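Long-range contact in putative fumarylacetoacetate hydrolase family protein (Yersinia pestis, PDB 3S52), which is of undetermined function but belongs to the fumarylacetoacetate hydrolase family and carries that family's C-terminal domain: residues Q147-Q160 with V198-N212. Residues are numbered along the deposited sequence; the frame is centred on the assembly and turned at random.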
loop_
_atom_site.group_PDB
_atom_site.type_symbol
_atom_site.label_atom_id
_atom_site.label_comp_id
_atom_site.label_asym_id
_atom_site.label_seq_id
_atom_site.Cartn_x
_atom_site.Cartn_y
_atom_site.Cartn_z
ATOM N N GLN A 147 -8.435 0.957 25.944
ATOM C CA GLN A 147 -7.845 1.383 27.208
ATOM C C GLN A 147 -6.461 0.778 27.401
ATOM O O GLN A 147 -5.902 0.801 28.493
ATOM C CB GLN A 147 -8.753 1.013 28.377
ATOM C CG GLN A 147 -9.877 2.001 28.603
ATOM C CD GLN A 147 -10.284 2.094 30.054
ATOM O OE1 GLN A 147 -9.799 2.949 30.792
ATOM N NE2 GLN A 147 -11.176 1.209 30.474
ATOM N N ALA A 148 -5.916 0.237 26.320
ATOM C CA ALA A 148 -4.584 -0.376 26.341
ATOM C C ALA A 148 -3.410 0.609 26.449
ATOM O O ALA A 148 -3.415 1.670 25.831
ATOM C CB ALA A 148 -4.404 -1.277 25.127
ATOM N N ASP A 149 -2.402 0.225 27.231
ATOM C CA ASP A 149 -1.193 1.004 27.419
ATOM C C ASP A 149 -0.086 0.577 26.452
ATOM O O ASP A 149 0.112 -0.604 26.200
ATOM C CB ASP A 149 -0.709 0.899 28.864
ATOM C CG ASP A 149 -1.642 1.611 29.834
ATOM O OD1 ASP A 149 -1.609 2.873 29.902
ATOM O OD2 ASP A 149 -2.405 0.901 30.533
ATOM N N LEU A 150 0.629 1.556 25.916
ATOM C CA LEU A 150 1.742 1.307 25.015
ATOM C C LEU A 150 2.944 2.074 25.535
ATOM O O LEU A 150 2.830 3.251 25.854
ATOM C CB LEU A 150 1.423 1.868 23.627
ATOM C CG LEU A 150 0.188 1.413 22.870
ATOM C CD1 LEU A 150 -0.174 2.432 21.806
ATOM C CD2 LEU A 150 0.448 0.060 22.254
ATOM N N SER A 151 4.103 1.432 25.583
ATOM C CA SER A 151 5.298 2.127 26.018
ATOM C C SER A 151 6.494 1.655 25.218
ATOM O O SER A 151 6.596 0.485 24.847
ATOM C CB SER A 151 5.535 1.938 27.514
ATOM O OG SER A 151 5.741 0.575 27.812
ATOM N N LEU A 152 7.389 2.585 24.924
ATOM C CA LEU A 152 8.584 2.255 24.179
ATOM C C LEU A 152 9.707 2.874 24.946
ATOM O O LEU A 152 9.676 4.067 25.209
ATOM C CB LEU A 152 8.543 2.864 22.780
ATOM C CG LEU A 152 9.851 2.762 21.992
ATOM C CD1 LEU A 152 10.227 1.286 21.801
ATOM C CD2 LEU A 152 9.736 3.462 20.648
ATOM N N THR A 153 10.667 2.042 25.333
ATOM C CA THR A 153 11.859 2.472 26.043
ATOM C C THR A 153 13.031 2.207 25.109
ATOM O O THR A 153 13.142 1.124 24.544
ATOM C CB THR A 153 12.045 1.655 27.342
ATOM O OG1 THR A 153 10.964 1.935 28.240
ATOM C CG2 THR A 153 13.332 2.000 28.022
ATOM N N ILE A 154 13.877 3.212 24.912
ATOM C CA ILE A 154 15.059 3.053 24.085
ATOM C C ILE A 154 16.296 3.390 24.906
ATOM O O ILE A 154 16.398 4.487 25.468
ATOM C CB ILE A 154 14.979 3.930 22.825
ATOM C CG1 ILE A 154 13.867 3.424 21.904
ATOM C CG2 ILE A 154 16.288 3.907 22.062
ATOM C CD1 ILE A 154 13.770 4.193 20.610
ATOM N N ASN A 155 17.210 2.428 24.985
ATOM C CA ASN A 155 18.420 2.535 25.799
ATOM C C ASN A 155 18.085 2.975 27.216
ATOM O O ASN A 155 18.714 3.880 27.764
ATOM C CB ASN A 155 19.451 3.486 25.161
ATOM C CG ASN A 155 19.788 3.116 23.726
ATOM O OD1 ASN A 155 19.837 1.934 23.358
ATOM N ND2 ASN A 155 20.038 4.130 22.904
ATOM N N GLY A 156 17.080 2.336 27.806
ATOM C CA GLY A 156 16.719 2.591 29.193
ATOM C C GLY A 156 15.938 3.868 29.455
ATOM O O GLY A 156 15.606 4.165 30.602
ATOM N N GLU A 157 15.634 4.623 28.401
ATOM C CA GLU A 157 14.911 5.885 28.542
ATOM C C GLU A 157 13.531 5.814 27.889
ATOM O O GLU A 157 13.402 5.426 26.726
ATOM C CB GLU A 157 15.707 7.014 27.888
ATOM C CG GLU A 157 14.961 8.334 27.872
ATOM C CD GLU A 157 15.576 9.355 26.927
ATOM O OE1 GLU A 157 16.754 9.197 26.548
ATOM O OE2 GLU A 157 14.869 10.319 26.560
ATOM N N ILE A 158 12.497 6.203 28.617
ATOM C CA ILE A 158 11.151 6.153 28.053
ATOM C C ILE A 158 11.037 7.161 26.928
ATOM O O ILE A 158 11.352 8.328 27.102
ATOM C CB ILE A 158 10.097 6.520 29.079
ATOM C CG1 ILE A 158 9.974 5.409 30.114
ATOM C CG2 ILE A 158 8.750 6.784 28.382
ATOM C CD1 ILE A 158 9.151 5.803 31.307
ATOM N N ARG A 159 10.567 6.697 25.782
ATOM C CA ARG A 159 10.453 7.510 24.569
ATOM C C ARG A 159 8.990 7.813 24.245
ATOM O O ARG A 159 8.628 8.954 23.942
ATOM C CB ARG A 159 11.194 6.854 23.404
ATOM C CG ARG A 159 12.698 6.787 23.677
ATOM C CD ARG A 159 13.337 8.139 23.450
ATOM N NE ARG A 159 13.342 8.405 22.019
ATOM C CZ ARG A 159 14.364 8.142 21.208
ATOM N NH1 ARG A 159 15.502 7.638 21.695
ATOM N NH2 ARG A 159 14.246 8.400 19.908
ATOM N N GLN A 160 8.182 6.764 24.178
ATOM C CA GLN A 160 6.739 6.941 24.097
ATOM C C GLN A 160 6.042 6.161 25.206
ATOM O O GLN A 160 6.469 5.058 25.562
ATOM C CB GLN A 160 6.227 6.507 22.730
ATOM C CG GLN A 160 6.950 7.168 21.563
ATOM C CD GLN A 160 6.327 6.797 20.241
ATOM O OE1 GLN A 160 6.842 5.948 19.517
ATOM N NE2 GLN A 160 5.201 7.421 19.924
ATOM N N VAL A 198 7.382 10.545 19.249
ATOM C CA VAL A 198 8.057 9.991 18.090
ATOM C C VAL A 198 9.472 10.553 17.966
ATOM O O VAL A 198 9.700 11.749 18.187
ATOM C CB VAL A 198 7.239 10.252 16.806
ATOM C CG1 VAL A 198 8.036 9.877 15.572
ATOM C CG2 VAL A 198 5.931 9.459 16.865
ATOM N N GLY A 199 10.423 9.692 17.612
ATOM C CA GLY A 199 11.810 10.109 17.555
ATOM C C GLY A 199 12.713 9.180 16.775
ATOM O O GLY A 199 12.304 8.093 16.378
ATOM N N PRO A 200 13.963 9.608 16.555
ATOM C CA PRO A 200 14.903 8.851 15.719
ATOM C C PRO A 200 15.475 7.637 16.444
ATOM O O PRO A 200 15.581 7.609 17.667
ATOM C CB PRO A 200 16.014 9.868 15.434
ATOM C CG PRO A 200 15.992 10.783 16.611
ATOM C CD PRO A 200 14.550 10.862 17.067
HETATM N N MSE A 201 15.828 6.626 15.671
HETATM C CA MSE A 201 16.545 5.481 16.197
HETATM C C MSE A 201 17.821 5.362 15.406
HETATM O O MSE A 201 17.897 5.860 14.288
HETATM C CB MSE A 201 15.743 4.210 15.988
HETATM C CG MSE A 201 14.297 4.321 16.404
HETATM SE SE MSE A 201 13.532 2.550 16.444
HETATM C CE MSE A 201 13.718 2.147 14.562
ATOM N N GLN A 202 18.814 4.688 15.970
ATOM C CA GLN A 202 20.019 4.377 15.205
ATOM C C GLN A 202 20.508 2.969 15.495
ATOM O O GLN A 202 20.109 2.338 16.478
ATOM C CB GLN A 202 21.133 5.403 15.440
ATOM C CG GLN A 202 21.553 5.595 16.894
ATOM C CD GLN A 202 22.634 6.671 17.056
ATOM O OE1 GLN A 202 22.673 7.653 16.311
ATOM N NE2 GLN A 202 23.508 6.489 18.038
ATOM N N SER A 203 21.356 2.475 14.605
ATOM C CA SER A 203 21.935 1.163 14.760
ATOM C C SER A 203 22.564 1.033 16.153
ATOM O O SER A 203 23.306 1.907 16.600
ATOM C CB SER A 203 22.972 0.931 13.660
ATOM O OG SER A 203 23.218 -0.451 13.514
ATOM N N GLY A 204 22.241 -0.048 16.852
ATOM C CA GLY A 204 22.805 -0.287 18.175
ATOM C C GLY A 204 21.855 0.020 19.326
ATOM O O GLY A 204 22.109 -0.368 20.455
ATOM N N ASP A 205 20.761 0.721 19.051
ATOM C CA ASP A 205 19.796 1.021 20.105
ATOM C C ASP A 205 19.125 -0.257 20.575
ATOM O O ASP A 205 18.879 -1.165 19.781
ATOM C CB ASP A 205 18.713 1.973 19.616
ATOM C CG ASP A 205 19.210 3.401 19.447
ATOM O OD1 ASP A 205 20.318 3.739 19.925
ATOM O OD2 ASP A 205 18.462 4.191 18.843
HETATM N N MSE A 206 18.849 -0.315 21.872
HETATM C CA MSE A 206 18.085 -1.399 22.467
HETATM C C MSE A 206 16.669 -0.916 22.726
HETATM O O MSE A 206 16.460 0.150 23.309
HETATM C CB MSE A 206 18.704 -1.810 23.794
HETATM C CG MSE A 206 19.879 -2.757 23.683
HETATM SE SE MSE A 206 20.633 -3.063 25.453
HETATM C CE MSE A 206 18.993 -3.294 26.477
ATOM N N LEU A 207 15.696 -1.710 22.307
ATOM C CA LEU A 207 14.309 -1.340 22.469
ATOM C C LEU A 207 13.625 -2.262 23.457
ATOM O O LEU A 207 13.784 -3.478 23.388
ATOM C CB LEU A 207 13.590 -1.430 21.130
ATOM C CG LEU A 207 13.640 -0.218 20.206
ATOM C CD1 LEU A 207 15.076 0.210 19.958
ATOM C CD2 LEU A 207 12.918 -0.536 18.902
ATOM N N LYS A 208 12.866 -1.686 24.376
ATOM C CA LYS A 208 11.950 -2.488 25.187
ATOM C C LYS A 208 10.554 -1.979 24.907
ATOM O O LYS A 208 10.280 -0.789 25.079
ATOM C CB LYS A 208 12.259 -2.369 26.679
ATOM C CG LYS A 208 11.216 -3.056 27.548
ATOM C CD LYS A 208 11.471 -2.835 29.027
ATOM C CE LYS A 208 12.920 -3.106 29.378
ATOM N NZ LYS A 208 13.367 -4.447 28.908
ATOM N N ILE A 209 9.676 -2.868 24.457
ATOM C CA ILE A 209 8.348 -2.445 24.050
ATOM C C ILE A 209 7.327 -3.134 24.920
ATOM O O ILE A 209 7.415 -4.333 25.151
ATOM C CB ILE A 209 8.048 -2.800 22.590
ATOM C CG1 ILE A 209 9.046 -2.133 21.645
ATOM C CG2 ILE A 209 6.619 -2.398 22.224
ATOM C CD1 ILE A 209 9.773 -3.116 20.767
HETATM N N MSE A 210 6.344 -2.386 25.393
HETATM C CA MSE A 210 5.331 -2.994 26.242
HETATM C C MSE A 210 3.918 -2.695 25.789
HETATM O O MSE A 210 3.608 -1.574 25.374
HETATM C CB MSE A 210 5.523 -2.588 27.686
HETATM C CG MSE A 210 6.507 -3.481 28.414
HETATM SE SE MSE A 210 6.779 -2.871 30.233
HETATM C CE MSE A 210 8.243 -1.649 29.864
ATOM N N LEU A 211 3.084 -3.727 25.843
ATOM C CA LEU A 211 1.675 -3.613 25.488
ATOM C C LEU A 211 0.952 -4.129 26.713
ATOM O O LEU A 211 1.053 -5.315 27.054
ATOM C CB LEU A 211 1.346 -4.468 24.265
ATOM C CG LEU A 211 -0.118 -4.487 23.818
ATOM C CD1 LEU A 211 -0.582 -3.089 23.425
ATOM C CD2 LEU A 211 -0.314 -5.457 22.652
ATOM N N ASN A 212 0.248 -3.225 27.378
ATOM C CA ASN A 212 -0.216 -3.469 28.725
ATOM C C ASN A 212 0.929 -4.061 29.528
ATOM O O ASN A 212 2.037 -3.533 29.492
ATOM C CB ASN A 212 -1.445 -4.358 28.710
ATOM C CG ASN A 212 -2.650 -3.639 28.130
ATOM O OD1 ASN A 212 -2.809 -2.426 28.318
ATOM N ND2 ASN A 212 -3.493 -4.372 27.415
HETATM O O HOH W 1 2.502 -0.834 28.585
HETATM O O HOH W 2 17.816 6.756 19.290
#
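Asn155 reaches Asp205 and Met206 at one end of the antiparallel ladder between strands 149-154 and 206-211, and Asn212 reaches Asp149 at the other, each through its side-chain amide. The carboxamide of Asn155 grips two consecutive residues: its OD1 accepts from Met206 N at 2.9 Å, while its ND2 gives a hydrogen to Asp205 OD1 at 3.0 Å. That carboxylate is met from above its plane, the two flat groups standing 77° apart. With CG anti to its carbonyl carbon (chi1 -54°), Asn155 keeps the amide beside its own backbone N, which donates to Met206 O. Asparagine also suits the positive phi here, in the type I' turn that joins strand 149-154 to strand 157-163; Gly156 follows with positive phi too. At the far end Asn212 OD1 takes the hydrogen of Asp149 N at 2.9 Å, and Asn212 N donates to Asp149 O.

Both strands are the inner pair of a four-stranded antiparallel sheet within the family's C-terminal domain. One face carries Leu150, Leu152, Ile154, Leu207, Ile209 and Leu211; Leu152 and Ile154 rest on His72 of strand 70-80, and Leu150, Leu207 and Ile209 on strand 96-107, both of the mixed sheet. Neighbours lie side by side: Leu150 CD2 meets Leu211 CD1 at 3.5 Å, and Leu152 CD1 reaches Ile209 CG1 at 3.6 Å. The other face is more polar and partly exposed, with Ser151 beside selenomethionine Met210 and Thr153 beside Lys208, whose NZ bonds to Asn217.

Arg159 belongs to a classic beta bulge, where it and Gln160 both face Leu152. Bends at chi2 and chi3 fold its long chain so that the guanidinium lies under Ile154 CD1, which sits 4.0 Å above its centre. From the edge, NH2 donates to Pro200 O at 2.7 Å. A water links that carbonyl to Asp205 OD2, which also accepts from Gln202 N across the type II turn.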